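Local structure of 6-aminohexanoate-cyclic-dimer hydrolase (Arthrobacter sp., 3A2Q) at residues A[311-316]-A[412-417]; A[170-175]-A[420-425]; A[315-320]-A[348-353]. The protein hydrolyses one amide bond of the cyclic dimer of 6-aminohexanoic acid, a nylon-6 by-product, to give the linear dimer. The protein carries 1 engineered substitution. One frame throughout, in Å; residues are numbered along the deposited sequence.

Interaction 1 (A[311-316]-A[412-417]). With ACA (6-aminohexanoic acid), chain C.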
ATOM      1  N   ASP A 311      -6.502 -20.740  -3.766  1.00 29.69           N
ATOM      2  CA  ASP A 311      -6.376 -20.502  -5.201  1.00 31.29           C
ATOM      3  C   ASP A 311      -5.454 -19.320  -5.464  1.00 28.31           C
ATOM      4  O   ASP A 311      -4.672 -19.331  -6.406  1.00 28.47           O
ATOM      5  CB  ASP A 311      -7.746 -20.211  -5.812  1.00 31.96           C
ATOM      6  CG  ASP A 311      -8.717 -21.354  -5.636  1.00 44.47           C
ATOM      7  OD1 ASP A 311      -8.459 -22.448  -6.185  1.00 46.24           O
ATOM      8  OD2 ASP A 311      -9.738 -21.160  -4.943  1.00 49.05           O
ATOM      9  N   TYR A 312      -5.557 -18.295  -4.626  1.00 27.13           N
ATOM     10  CA  TYR A 312      -4.727 -17.114  -4.773  1.00 25.88           C
ATOM     11  C   TYR A 312      -3.257 -17.477  -4.553  1.00 27.80           C
ATOM     12  O   TYR A 312      -2.367 -16.993  -5.255  1.00 28.20           O
ATOM     13  CB  TYR A 312      -5.174 -16.052  -3.767  1.00 25.40           C
ATOM     14  CG  TYR A 312      -4.498 -14.713  -3.929  1.00 31.33           C
ATOM     15  CD1 TYR A 312      -4.476 -14.064  -5.165  1.00 40.81           C
ATOM     16  CD2 TYR A 312      -3.896 -14.083  -2.844  1.00 37.62           C
ATOM     17  CE1 TYR A 312      -3.867 -12.819  -5.312  1.00 39.28           C
ATOM     18  CE2 TYR A 312      -3.289 -12.838  -2.979  1.00 40.70           C
ATOM     19  CZ  TYR A 312      -3.276 -12.214  -4.213  1.00 39.66           C
ATOM     20  OH  TYR A 312      -2.659 -10.994  -4.345  1.00 42.13           O
ATOM     21  N   SER A 313      -3.009 -18.339  -3.572  1.00 25.98           N
ATOM     22  CA  SER A 313      -1.653 -18.770  -3.248  1.00 29.13           C
ATOM     23  C   SER A 313      -0.998 -19.458  -4.443  1.00 25.41           C
ATOM     24  O   SER A 313       0.181 -19.246  -4.719  1.00 29.02           O
ATOM     25  CB  SER A 313      -1.679 -19.732  -2.053  1.00 27.79           C
ATOM     26  OG  SER A 313      -0.363 -20.010  -1.602  1.00 35.77           O
ATOM     27  N   THR A 314      -1.765 -20.287  -5.140  1.00 27.55           N
ATOM     28  CA  THR A 314      -1.252 -21.000  -6.305  1.00 28.74           C
ATOM     29  C   THR A 314      -0.833 -20.012  -7.389  1.00 29.91           C
ATOM     30  O   THR A 314       0.210 -20.169  -8.019  1.00 27.47           O
ATOM     31  CB  THR A 314      -2.308 -21.968  -6.860  1.00 33.79           C
ATOM     32  OG1 THR A 314      -2.596 -22.962  -5.867  1.00 31.41           O
ATOM     33  CG2 THR A 314      -1.805 -22.645  -8.138  1.00 29.54           C
ATOM     34  N   ILE A 315      -1.648 -18.980  -7.595  1.00 29.10           N
ATOM     35  CA  ILE A 315      -1.328 -17.969  -8.589  1.00 27.53           C
ATOM     36  C   ILE A 315      -0.063 -17.240  -8.152  1.00 25.69           C
ATOM     37  O   ILE A 315       0.804 -16.935  -8.974  1.00 29.28           O
ATOM     38  CB  ILE A 315      -2.485 -16.967  -8.744  1.00 26.06           C
ATOM     39  CG1 ILE A 315      -3.690 -17.676  -9.361  1.00 29.72           C
ATOM     40  CG2 ILE A 315      -2.040 -15.783  -9.593  1.00 22.88           C
ATOM     41  CD1 ILE A 315      -4.957 -16.842  -9.389  1.00 24.69           C
ATOM     42  N   CYS A 316       0.049 -16.977  -6.853  1.00 25.93           N
ATOM     43  CA  CYS A 316       1.218 -16.295  -6.313  1.00 26.14           C
ATOM     44  C   CYS A 316       2.495 -17.122  -6.511  1.00 27.88           C
ATOM     45  O   CYS A 316       3.560 -16.561  -6.770  1.00 26.55           O
ATOM     46  CB  CYS A 316       1.015 -15.981  -4.829  1.00 28.93           C
ATOM     47  SG  CYS A 316      -0.081 -14.565  -4.524  1.00 33.20           S
ATOM     48  N   SER A 412       4.008 -18.081   2.976  1.00 50.67           N
ATOM     49  CA  SER A 412       4.367 -17.818   4.369  1.00 46.81           C
ATOM     50  C   SER A 412       3.536 -16.662   4.927  1.00 44.03           C
ATOM     51  O   SER A 412       3.236 -16.623   6.119  1.00 42.43           O
ATOM     52  CB  SER A 412       5.868 -17.505   4.493  1.00 48.11           C
ATOM     53  OG  SER A 412       6.247 -16.423   3.662  1.00 50.80           O
ATOM     54  N   ALA A 413       3.144 -15.738   4.054  1.00 41.43           N
ATOM     55  CA  ALA A 413       2.347 -14.589   4.468  1.00 38.19           C
ATOM     56  C   ALA A 413       0.894 -14.970   4.730  1.00 35.28           C
ATOM     57  O   ALA A 413       0.136 -14.188   5.300  1.00 35.04           O
ATOM     58  CB  ALA A 413       2.417 -13.496   3.405  1.00 37.73           C
ATOM     59  N   PHE A 414       0.506 -16.171   4.315  1.00 33.29           N
ATOM     60  CA  PHE A 414      -0.865 -16.631   4.507  1.00 34.03           C
ATOM     61  C   PHE A 414      -1.035 -17.565   5.700  1.00 34.44           C
ATOM     62  O   PHE A 414      -2.054 -18.238   5.813  1.00 35.11           O
ATOM     63  CB  PHE A 414      -1.380 -17.339   3.248  1.00 32.26           C
ATOM     64  CG  PHE A 414      -1.453 -16.453   2.030  1.00 34.90           C
ATOM     65  CD1 PHE A 414      -1.418 -15.067   2.149  1.00 29.56           C
ATOM     66  CD2 PHE A 414      -1.594 -17.009   0.762  1.00 36.83           C
ATOM     67  CE1 PHE A 414      -1.523 -14.251   1.025  1.00 30.54           C
ATOM     68  CE2 PHE A 414      -1.701 -16.194  -0.372  1.00 36.74           C
ATOM     69  CZ  PHE A 414      -1.666 -14.814  -0.235  1.00 31.15           C
ATOM     70  N   ILE A 415      -0.048 -17.611   6.589  1.00 33.24           N
ATOM     71  CA  ILE A 415      -0.148 -18.481   7.757  1.00 38.54           C
ATOM     72  C   ILE A 415      -0.115 -17.721   9.079  1.00 37.83           C
ATOM     73  O   ILE A 415       0.465 -16.640   9.174  1.00 36.30           O
ATOM     74  CB  ILE A 415       0.981 -19.542   7.775  1.00 43.10           C
ATOM     75  CG1 ILE A 415       2.344 -18.854   7.861  1.00 48.30           C
ATOM     76  CG2 ILE A 415       0.892 -20.413   6.529  1.00 44.23           C
ATOM     77  CD1 ILE A 415       3.512 -19.812   7.929  1.00 57.67           C
ATOM     78  N   SER A 416      -0.761 -18.312  10.083  1.00 37.69           N
ATOM     79  CA  SER A 416      -0.857 -17.787  11.445  1.00 38.89           C
ATOM     80  C   SER A 416      -0.659 -16.284  11.671  1.00 38.41           C
ATOM     81  O   SER A 416      -1.556 -15.476  11.406  1.00 38.71           O
ATOM     82  CB  SER A 416       0.110 -18.557  12.352  1.00 44.71           C
ATOM     83  OG  SER A 416       1.454 -18.403  11.917  1.00 51.47           O
ATOM     84  N   GLY A 417       0.520 -15.933  12.186  1.00 35.09           N
ATOM     85  CA  GLY A 417       0.853 -14.553  12.495  1.00 32.96           C
ATOM     86  C   GLY A 417       0.765 -13.550  11.362  1.00 32.57           C
ATOM     87  O   GLY A 417       0.436 -12.390  11.596  1.00 29.19           O
TER
HETATM   88  C   ACA C 602       1.656  -7.635  -0.904  1.00 38.12           C
HETATM   89  O   ACA C 602       0.511  -7.300  -1.219  1.00 31.11           O
HETATM   90  C2  ACA C 602       1.926  -8.375   0.398  1.00 36.13           C
HETATM   91  C3  ACA C 602       1.235  -9.733   0.469  1.00 39.61           C
HETATM   92  C4  ACA C 602       2.039 -10.840  -0.216  1.00 41.85           C
HETATM   93  C5  ACA C 602       1.116 -11.916  -0.790  1.00 47.58           C
HETATM   94  C6  ACA C 602       1.845 -12.886  -1.714  1.00 49.59           C
HETATM   95  N   ACA C 602       1.864 -12.435  -3.105  1.00 53.42           N
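The carbonyl oxygen of Tyr-312, whose ring packs against Phe-414, takes the helical hydrogen bond from Cys-316 N at 2.9 Å. This turn of helix 308-331 and the loop leading into helix 416-422 form part of the substrate pocket wall in this amidase-family enzyme; Cys-316 and Phe-414 both line it. Tyr-312 has CG anti to the backbone N (chi1 -173°), which lays the ring alongside the helix, one face beneath Cys-316 SG; the sulfur sits 3.9 Å above the plane, over the ring centre. From there SG also approaches the amide nitrogen N of ACA chain C at 3.2 Å. Phe-414 meets Tyr-312 rim to rim, neither ring lying over the other: CZ of Phe-414 is 3.5 Å from CD2 of Tyr-312, the centroids are 5.9 Å apart and the planes make 27°. A small residue suits the place of Ser-313, because the Phe-414 ring abuts the helix there: CA of Ser-313 lies in the ring plane, 3.9 Å from CE2 of Phe-414. The hydroxyl of Ser-313 makes a weak hydrogen bond with Gln-411 N, and Tyr-312 OH makes another with Ala-171 O, so both polar groups are satisfied within a buried, largely apolar wall. The apolar ring of Phe-414 suits the substrate's methylene chain: CE1 lies 4.0 Å from C5 of ACA chain C.

Interaction 2 (A[170-175]-A[420-425]). Engineered in segment 170-175: Ala-174 (natural residue Ser). With ACA (6-aminohexanoic acid), chain C; ACA (6-aminohexanoic acid), chain B.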
ATOM      1  N   ASP A 170      -0.238  -2.937  -3.713  1.00 23.62           N
ATOM      2  CA  ASP A 170      -1.073  -3.701  -2.803  1.00 25.07           C
ATOM      3  C   ASP A 170      -1.698  -4.915  -3.500  1.00 25.16           C
ATOM      4  O   ASP A 170      -2.551  -4.759  -4.374  1.00 22.59           O
ATOM      5  CB  ASP A 170      -2.151  -2.712  -2.319  1.00 17.84           C
ATOM      6  CG  ASP A 170      -2.982  -3.227  -1.179  1.00 17.90           C
ATOM      7  OD1 ASP A 170      -3.488  -4.361  -1.269  1.00 20.25           O
ATOM      8  OD2 ASP A 170      -3.149  -2.472  -0.193  1.00 20.46           O
ATOM      9  N   ALA A 171      -1.277  -6.115  -3.104  1.00 23.15           N
ATOM     10  CA  ALA A 171      -1.800  -7.352  -3.685  1.00 23.68           C
ATOM     11  C   ALA A 171      -2.633  -8.136  -2.672  1.00 23.82           C
ATOM     12  O   ALA A 171      -3.483  -8.948  -3.048  1.00 26.43           O
ATOM     13  CB  ALA A 171      -0.652  -8.222  -4.197  1.00 24.67           C
ATOM     14  N   ALA A 172      -2.371  -7.901  -1.388  1.00 21.75           N
ATOM     15  CA  ALA A 172      -3.109  -8.561  -0.314  1.00 25.60           C
ATOM     16  C   ALA A 172      -3.280  -7.586   0.853  1.00 22.88           C
ATOM     17  O   ALA A 172      -3.726  -7.969   1.934  1.00 23.76           O
ATOM     18  CB  ALA A 172      -2.369  -9.822   0.148  1.00 24.87           C
ATOM     19  N   GLY A 173      -2.926  -6.323   0.610  1.00 21.00           N
ATOM     20  CA  GLY A 173      -3.030  -5.279   1.618  1.00 20.44           C
ATOM     21  C   GLY A 173      -1.730  -4.501   1.803  1.00 20.04           C
ATOM     22  O   GLY A 173      -1.615  -3.695   2.726  1.00 21.42           O
ATOM     23  N   ALA A 174      -0.769  -4.711   0.901  1.00 22.75           N
ATOM     24  CA  ALA A 174       0.557  -4.079   0.982  1.00 23.04           C
ATOM     25  C   ALA A 174       0.654  -2.553   1.089  1.00 24.23           C
ATOM     26  O   ALA A 174       1.736  -2.023   1.335  1.00 22.16           O
ATOM     27  CB  ALA A 174       1.432  -4.574  -0.166  1.00 25.86           C
ATOM     28  N   VAL A 175      -0.441  -1.834   0.864  1.00 23.67           N
ATOM     29  CA  VAL A 175      -0.404  -0.383   1.049  1.00 20.55           C
ATOM     30  C   VAL A 175      -1.205  -0.091   2.318  1.00 19.05           C
ATOM     31  O   VAL A 175      -0.757   0.640   3.203  1.00 21.18           O
ATOM     32  CB  VAL A 175      -1.034   0.391  -0.138  1.00 20.40           C
ATOM     33  CG1 VAL A 175      -1.481   1.778   0.319  1.00 20.59           C
ATOM     34  CG2 VAL A 175      -0.019   0.534  -1.260  1.00 22.56           C
ATOM     35  N   GLN A 420      -3.180 -12.887  10.039  1.00 24.69           N
ATOM     36  CA  GLN A 420      -3.961 -11.867  10.734  1.00 25.80           C
ATOM     37  C   GLN A 420      -3.678 -10.433  10.290  1.00 24.68           C
ATOM     38  O   GLN A 420      -4.485  -9.538  10.534  1.00 26.43           O
ATOM     39  CB  GLN A 420      -3.787 -11.984  12.249  1.00 27.63           C
ATOM     40  CG  GLN A 420      -4.498 -13.189  12.840  1.00 29.50           C
ATOM     41  CD  GLN A 420      -4.779 -13.029  14.330  1.00 46.01           C
ATOM     42  OE1 GLN A 420      -4.230 -13.753  15.163  1.00 48.31           O
ATOM     43  NE2 GLN A 420      -5.644 -12.074  14.670  1.00 39.93           N
ATOM     44  N   MET A 421      -2.543 -10.211   9.640  1.00 23.77           N
ATOM     45  CA  MET A 421      -2.216  -8.877   9.160  1.00 22.02           C
ATOM     46  C   MET A 421      -3.012  -8.556   7.891  1.00 23.15           C
ATOM     47  O   MET A 421      -3.416  -7.415   7.678  1.00 22.98           O
ATOM     48  CB  MET A 421      -0.727  -8.773   8.828  1.00 24.56           C
ATOM     49  CG  MET A 421       0.221  -8.988   9.994  1.00 22.84           C
ATOM     50  SD  MET A 421       0.036  -7.747  11.264  1.00 28.77           S
ATOM     51  CE  MET A 421       0.858  -6.350  10.490  1.00 29.74           C
ATOM     52  N   LEU A 422      -3.244  -9.567   7.057  1.00 21.74           N
ATOM     53  CA  LEU A 422      -3.934  -9.353   5.784  1.00 21.97           C
ATOM     54  C   LEU A 422      -5.331  -9.947   5.589  1.00 22.61           C
ATOM     55  O   LEU A 422      -5.922  -9.781   4.521  1.00 21.80           O
ATOM     56  CB  LEU A 422      -3.021  -9.827   4.640  1.00 23.58           C
ATOM     57  CG  LEU A 422      -2.473 -11.261   4.702  1.00 22.73           C
ATOM     58  CD1 LEU A 422      -3.594 -12.264   4.472  1.00 24.13           C
ATOM     59  CD2 LEU A 422      -1.386 -11.454   3.640  1.00 26.48           C
ATOM     60  N   ALA A 423      -5.873 -10.615   6.603  1.00 22.88           N
ATOM     61  CA  ALA A 423      -7.194 -11.234   6.465  1.00 21.78           C
ATOM     62  C   ALA A 423      -8.329 -10.270   6.108  1.00 22.98           C
ATOM     63  O   ALA A 423      -9.246 -10.644   5.378  1.00 22.25           O
ATOM     64  CB  ALA A 423      -7.547 -12.010   7.735  1.00 22.60           C
ATOM     65  N   PHE A 424      -8.276  -9.043   6.619  1.00 22.30           N
ATOM     66  CA  PHE A 424      -9.322  -8.057   6.329  1.00 23.54           C
ATOM     67  C   PHE A 424      -9.009  -7.147   5.131  1.00 23.22           C
ATOM     68  O   PHE A 424      -9.821  -6.289   4.770  1.00 23.41           O
ATOM     69  CB  PHE A 424      -9.585  -7.185   7.560  1.00 21.75           C
ATOM     70  CG  PHE A 424     -10.457  -7.834   8.607  1.00 21.18           C
ATOM     71  CD1 PHE A 424     -10.666  -9.213   8.620  1.00 22.73           C
ATOM     72  CD2 PHE A 424     -11.036  -7.064   9.610  1.00 23.94           C
ATOM     73  CE1 PHE A 424     -11.437  -9.812   9.616  1.00 25.09           C
ATOM     74  CE2 PHE A 424     -11.809  -7.653  10.610  1.00 25.91           C
ATOM     75  CZ  PHE A 424     -12.009  -9.032  10.613  1.00 25.38           C
ATOM     76  N   THR A 425      -7.844  -7.320   4.509  1.00 21.76           N
ATOM     77  CA  THR A 425      -7.504  -6.486   3.360  1.00 21.39           C
ATOM     78  C   THR A 425      -7.524  -7.261   2.043  1.00 24.94           C
ATOM     79  O   THR A 425      -7.962  -6.744   1.015  1.00 21.81           O
ATOM     80  CB  THR A 425      -6.109  -5.825   3.515  1.00 25.50           C
ATOM     81  OG1 THR A 425      -5.157  -6.803   3.949  1.00 22.29           O
ATOM     82  CG2 THR A 425      -6.157  -4.672   4.515  1.00 20.59           C
TER
HETATM   83  C   ACA C 602       1.656  -7.635  -0.904  1.00 38.12           C
HETATM   84  O   ACA C 602       0.511  -7.300  -1.219  1.00 31.11           O
HETATM   85  C2  ACA C 602       1.926  -8.375   0.398  1.00 36.13           C
HETATM   86  C3  ACA C 602       1.235  -9.733   0.469  1.00 39.61           C
HETATM   87  C4  ACA C 602       2.039 -10.840  -0.216  1.00 41.85           C
HETATM   88  C5  ACA C 602       1.116 -11.916  -0.790  1.00 47.58           C
HETATM   89  C6  ACA C 602       1.845 -12.886  -1.714  1.00 49.59           C
HETATM   90  N   ACA C 602       1.864 -12.435  -3.105  1.00 53.42           N
HETATM   91  C   ACA B 601       2.953 -12.001  -3.735  1.00 50.99           C
HETATM   92  O   ACA B 601       4.085 -12.100  -3.259  1.00 60.10           O
HETATM   93  C2  ACA B 601       2.750 -11.360  -5.091  1.00 49.76           C
HETATM   94  C3  ACA B 601       3.546 -10.075  -5.247  1.00 43.59           C
HETATM   95  C4  ACA B 601       2.728  -8.880  -4.784  1.00 49.27           C
HETATM   96  C5  ACA B 601       3.544  -7.922  -3.935  1.00 50.14           C
HETATM   97  C6  ACA B 601       2.641  -7.037  -3.084  1.00 51.04           C
HETATM   98  N   ACA B 601       2.715  -7.373  -1.664  1.00 42.07           N
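The flat peptide joining Ala-172 to Gly-173 is approached at its carbonyl end from opposite sides of its plane: Thr-425 OG1 lies 2.7 Å from Ala-172 O, somewhat off the plane on one side, and Leu-422 CB lies 3.4 Å from that oxygen on the other. Thr-425 OG1 has one proton and two carbonyls within reach, Ala-172 O and Leu-422 O, and its chi1 of 47°, which puts OG1 between the backbone N and the carbonyl carbon, sets the hydroxyl between them. Gly-173 fits tightly beside it. At its backbone angles a CB would jam against the preceding carbonyl, and it would also run into Thr-425 OG1. The carboxylate of Asp-170 braces the loop from within: Val-175 N donates to OD2 from above the carboxylate plane at 158°, Gly-173 N gives OD1 a weak bond, and Arg-176 adds a salt bridge. Consistent with the oxyanion hole of the amidase family, Ala-171 N and Ala-172 N each donate to the carbonyl O of ACA chain C, both at 2.9 Å, while Ala-174, engineered from the serine that by similarity forms the acyl-ester intermediate, brings CB within 3.2 Å of C of ACA chain C. The small methyl of Ala-172 touches both substrate and leucine, with CB 3.6 Å from C3 of ACA chain C and 4.0 Å from Leu-422 CD2.

Interaction 3 (A[315-320]-A[348-353])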
ATOM      1  N   ILE A 315      -1.648 -18.980  -7.595  1.00 29.10           N
ATOM      2  CA  ILE A 315      -1.328 -17.969  -8.589  1.00 27.53           C
ATOM      3  C   ILE A 315      -0.063 -17.240  -8.152  1.00 25.69           C
ATOM      4  O   ILE A 315       0.804 -16.935  -8.974  1.00 29.28           O
ATOM      5  CB  ILE A 315      -2.485 -16.967  -8.744  1.00 26.06           C
ATOM      6  CG1 ILE A 315      -3.690 -17.676  -9.361  1.00 29.72           C
ATOM      7  CG2 ILE A 315      -2.040 -15.783  -9.593  1.00 22.88           C
ATOM      8  CD1 ILE A 315      -4.957 -16.842  -9.389  1.00 24.69           C
ATOM      9  N   CYS A 316       0.049 -16.977  -6.853  1.00 25.93           N
ATOM     10  CA  CYS A 316       1.218 -16.295  -6.313  1.00 26.14           C
ATOM     11  C   CYS A 316       2.495 -17.122  -6.511  1.00 27.88           C
ATOM     12  O   CYS A 316       3.560 -16.561  -6.770  1.00 26.55           O
ATOM     13  CB  CYS A 316       1.015 -15.981  -4.829  1.00 28.93           C
ATOM     14  SG  CYS A 316      -0.081 -14.565  -4.524  1.00 33.20           S
ATOM     15  N   ASP A 317       2.390 -18.445  -6.394  1.00 27.93           N
ATOM     16  CA  ASP A 317       3.564 -19.297  -6.593  1.00 30.18           C
ATOM     17  C   ASP A 317       4.110 -19.082  -7.998  1.00 30.07           C
ATOM     18  O   ASP A 317       5.311 -18.923  -8.190  1.00 31.61           O
ATOM     19  CB  ASP A 317       3.217 -20.780  -6.422  1.00 29.26           C
ATOM     20  CG  ASP A 317       2.948 -21.160  -4.980  1.00 29.44           C
ATOM     21  OD1 ASP A 317       3.437 -20.452  -4.076  1.00 37.15           O
ATOM     22  OD2 ASP A 317       2.259 -22.178  -4.755  1.00 29.84           O
ATOM     23  N   VAL A 318       3.208 -19.084  -8.974  1.00 29.57           N
ATOM     24  CA  VAL A 318       3.568 -18.893 -10.375  1.00 32.88           C
ATOM     25  C   VAL A 318       4.136 -17.503 -10.628  1.00 32.01           C
ATOM     26  O   VAL A 318       5.123 -17.352 -11.348  1.00 32.45           O
ATOM     27  CB  VAL A 318       2.337 -19.129 -11.289  1.00 30.19           C
ATOM     28  CG1 VAL A 318       2.638 -18.707 -12.735  1.00 26.82           C
ATOM     29  CG2 VAL A 318       1.942 -20.594 -11.239  1.00 31.32           C
ATOM     30  N   ALA A 319       3.524 -16.490 -10.021  1.00 30.13           N
ATOM     31  CA  ALA A 319       3.970 -15.110 -10.198  1.00 29.10           C
ATOM     32  C   ALA A 319       5.387 -14.864  -9.684  1.00 29.66           C
ATOM     33  O   ALA A 319       6.192 -14.232 -10.363  1.00 29.99           O
ATOM     34  CB  ALA A 319       2.996 -14.152  -9.512  1.00 30.44           C
ATOM     35  N   ILE A 320       5.693 -15.348  -8.486  1.00 27.19           N
ATOM     36  CA  ILE A 320       7.029 -15.157  -7.937  1.00 29.52           C
ATOM     37  C   ILE A 320       8.040 -15.950  -8.760  1.00 28.61           C
ATOM     38  O   ILE A 320       9.122 -15.462  -9.070  1.00 32.10           O
ATOM     39  CB  ILE A 320       7.108 -15.603  -6.460  1.00 30.87           C
ATOM     40  CG1 ILE A 320       6.242 -14.680  -5.597  1.00 29.36           C
ATOM     41  CG2 ILE A 320       8.560 -15.550  -5.975  1.00 33.31           C
ATOM     42  CD1 ILE A 320       6.678 -13.227  -5.643  1.00 33.51           C
ATOM     43  N   VAL A 348       9.344 -21.646  -6.519  1.00 43.71           N
ATOM     44  CA  VAL A 348       9.809 -22.033  -7.847  1.00 42.45           C
ATOM     45  C   VAL A 348       9.415 -23.483  -8.089  1.00 43.42           C
ATOM     46  O   VAL A 348       8.898 -23.834  -9.148  1.00 42.50           O
ATOM     47  CB  VAL A 348      11.346 -21.905  -7.969  1.00 40.44           C
ATOM     48  CG1 VAL A 348      11.804 -22.357  -9.351  1.00 44.81           C
ATOM     49  CG2 VAL A 348      11.769 -20.472  -7.723  1.00 37.40           C
ATOM     50  N   LYS A 349       9.657 -24.323  -7.088  1.00 43.90           N
ATOM     51  CA  LYS A 349       9.329 -25.738  -7.175  1.00 43.52           C
ATOM     52  C   LYS A 349       7.820 -25.910  -7.257  1.00 41.92           C
ATOM     53  O   LYS A 349       7.317 -26.654  -8.098  1.00 41.96           O
ATOM     54  CB  LYS A 349       9.870 -26.479  -5.949  1.00 50.08           C
ATOM     55  CG  LYS A 349       9.639 -27.981  -5.965  1.00 56.58           C
ATOM     56  CD  LYS A 349      10.276 -28.636  -4.747  1.00 60.47           C
ATOM     57  CE  LYS A 349      10.087 -30.141  -4.761  1.00 60.77           C
ATOM     58  NZ  LYS A 349       8.645 -30.505  -4.761  1.00 63.21           N
ATOM     59  N   ARG A 350       7.096 -25.214  -6.388  1.00 40.57           N
ATOM     60  CA  ARG A 350       5.643 -25.317  -6.394  1.00 38.54           C
ATOM     61  C   ARG A 350       5.063 -24.899  -7.742  1.00 36.17           C
ATOM     62  O   ARG A 350       4.131 -25.526  -8.244  1.00 38.15           O
ATOM     63  CB  ARG A 350       5.033 -24.463  -5.275  1.00 39.29           C
ATOM     64  CG  ARG A 350       5.301 -25.004  -3.874  1.00 38.48           C
ATOM     65  CD  ARG A 350       4.159 -24.669  -2.926  1.00 39.74           C
ATOM     66  NE  ARG A 350       4.082 -23.248  -2.600  1.00 41.98           N
ATOM     67  CZ  ARG A 350       4.829 -22.648  -1.679  1.00 45.11           C
ATOM     68  NH1 ARG A 350       5.719 -23.343  -0.986  1.00 48.43           N
ATOM     69  NH2 ARG A 350       4.677 -21.353  -1.440  1.00 45.47           N
ATOM     70  N   ALA A 351       5.620 -23.848  -8.334  1.00 36.24           N
ATOM     71  CA  ALA A 351       5.132 -23.373  -9.626  1.00 35.12           C
ATOM     72  C   ALA A 351       5.241 -24.479 -10.667  1.00 38.48           C
ATOM     73  O   ALA A 351       4.349 -24.660 -11.496  1.00 36.96           O
ATOM     74  CB  ALA A 351       5.927 -22.150 -10.072  1.00 32.28           C
ATOM     75  N   ASP A 352       6.337 -25.228 -10.612  1.00 40.34           N
ATOM     76  CA  ASP A 352       6.562 -26.309 -11.564  1.00 42.43           C
ATOM     77  C   ASP A 352       5.495 -27.393 -11.528  1.00 42.62           C
ATOM     78  O   ASP A 352       5.383 -28.182 -12.463  1.00 46.52           O
ATOM     79  CB  ASP A 352       7.941 -26.938 -11.342  1.00 42.74           C
ATOM     80  CG  ASP A 352       9.073 -26.005 -11.728  1.00 51.82           C
ATOM     81  OD1 ASP A 352       8.977 -25.374 -12.801  1.00 58.39           O
ATOM     82  OD2 ASP A 352      10.060 -25.906 -10.968  1.00 55.83           O
ATOM     83  N   GLN A 353       4.703 -27.437 -10.464  1.00 42.90           N
ATOM     84  CA  GLN A 353       3.664 -28.456 -10.364  1.00 42.82           C
ATOM     85  C   GLN A 353       2.268 -27.928 -10.696  1.00 40.99           C
ATOM     86  O   GLN A 353       1.279 -28.658 -10.619  1.00 42.23           O
ATOM     87  CB  GLN A 353       3.704 -29.089  -8.969  1.00 48.63           C
ATOM     88  CG  GLN A 353       5.015 -29.830  -8.711  1.00 59.08           C
ATOM     89  CD  GLN A 353       5.204 -30.233  -7.265  1.00 72.64           C
ATOM     90  OE1 GLN A 353       5.253 -29.383  -6.372  1.00 76.09           O
ATOM     91  NE2 GLN A 353       5.320 -31.535  -7.023  1.00 76.46           N
TER
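Helices 315-320 and 348-352 cross at -116°, their axes approaching to 7.9 Å, with the backbones nearest where Val-318 CA and Ala-351 CA stand 4.8 Å apart. The contact joins helix 308-331 to helix 342-352 to one side of the substrate pocket, which Cys-316 and Ile-320 of the first helix line. Alanine suits the crossing, since a methyl is enough to fill the close approach: Ala-351 CB rests 3.8 Å from Asp-317 O and 4.0 Å from Val-318 CA, and Val-318 CG2 comes alongside as a looser apolar neighbour. Beside this packing, Asp-317 and Arg-350 form a side-on, bidentate salt bridge, one nitrogen to each carboxylate oxygen. Arg-350 NE donates to Asp-317 OD2 at 3.0 Å with a fairly straight N-H angle of 154°; OD2 lies in the guanidinium plane, but NE reaches it from above the carboxylate plane. Arg-350 NH2 meets Asp-317 OD1 on its syn side, also at 3.0 Å, with each group tilted out of the other's plane. The two flat groups are therefore far from coplanar, at 63°. Bends at chi2 and chi3 turn the NE/NH2 edge of the guanidinium to the carboxylate. Asp-317 OD1 also has a weak hydrogen bond from the pocket residue Gln-411, and Arg-350 NH1 pairs with Glu-346. Were Arg-350 replaced by an alanine, the buried carboxylate of Asp-317 would probably lose its countercharge and Glu-346 this partner. Two bonds, one to each oxygen, limit rotation of the carboxylate, and the guanidinium's positive charge is likely to favour the ionised form of Asp-317 despite its burial.

In the fold
Helix 308-331 serves both interaction 1 and interaction 3, which share Ile-315 and Cys-316 but use different residues of it: Tyr-312 and Ser-313 pack on Phe-414 beside the pocket, whereas Asp-317 and Val-318 meet helix 342-352 in a partly buried place farther from the chain's centre. Interactions 1 and 2 are both buried, draw on helix 416-422, touch ACA chain C, and meet directly, Phe-414 CE1 packing on Leu-422 CD2. In interaction 2, the most central, a threonine hydroxyl meets a backbone carbonyl, while N-H groups of the same loop hold the carbonyl of the amide probably cleaved; interaction 1 is aromatic and apolar. Charge pairing across the segments is confined to the peripheral interaction 3.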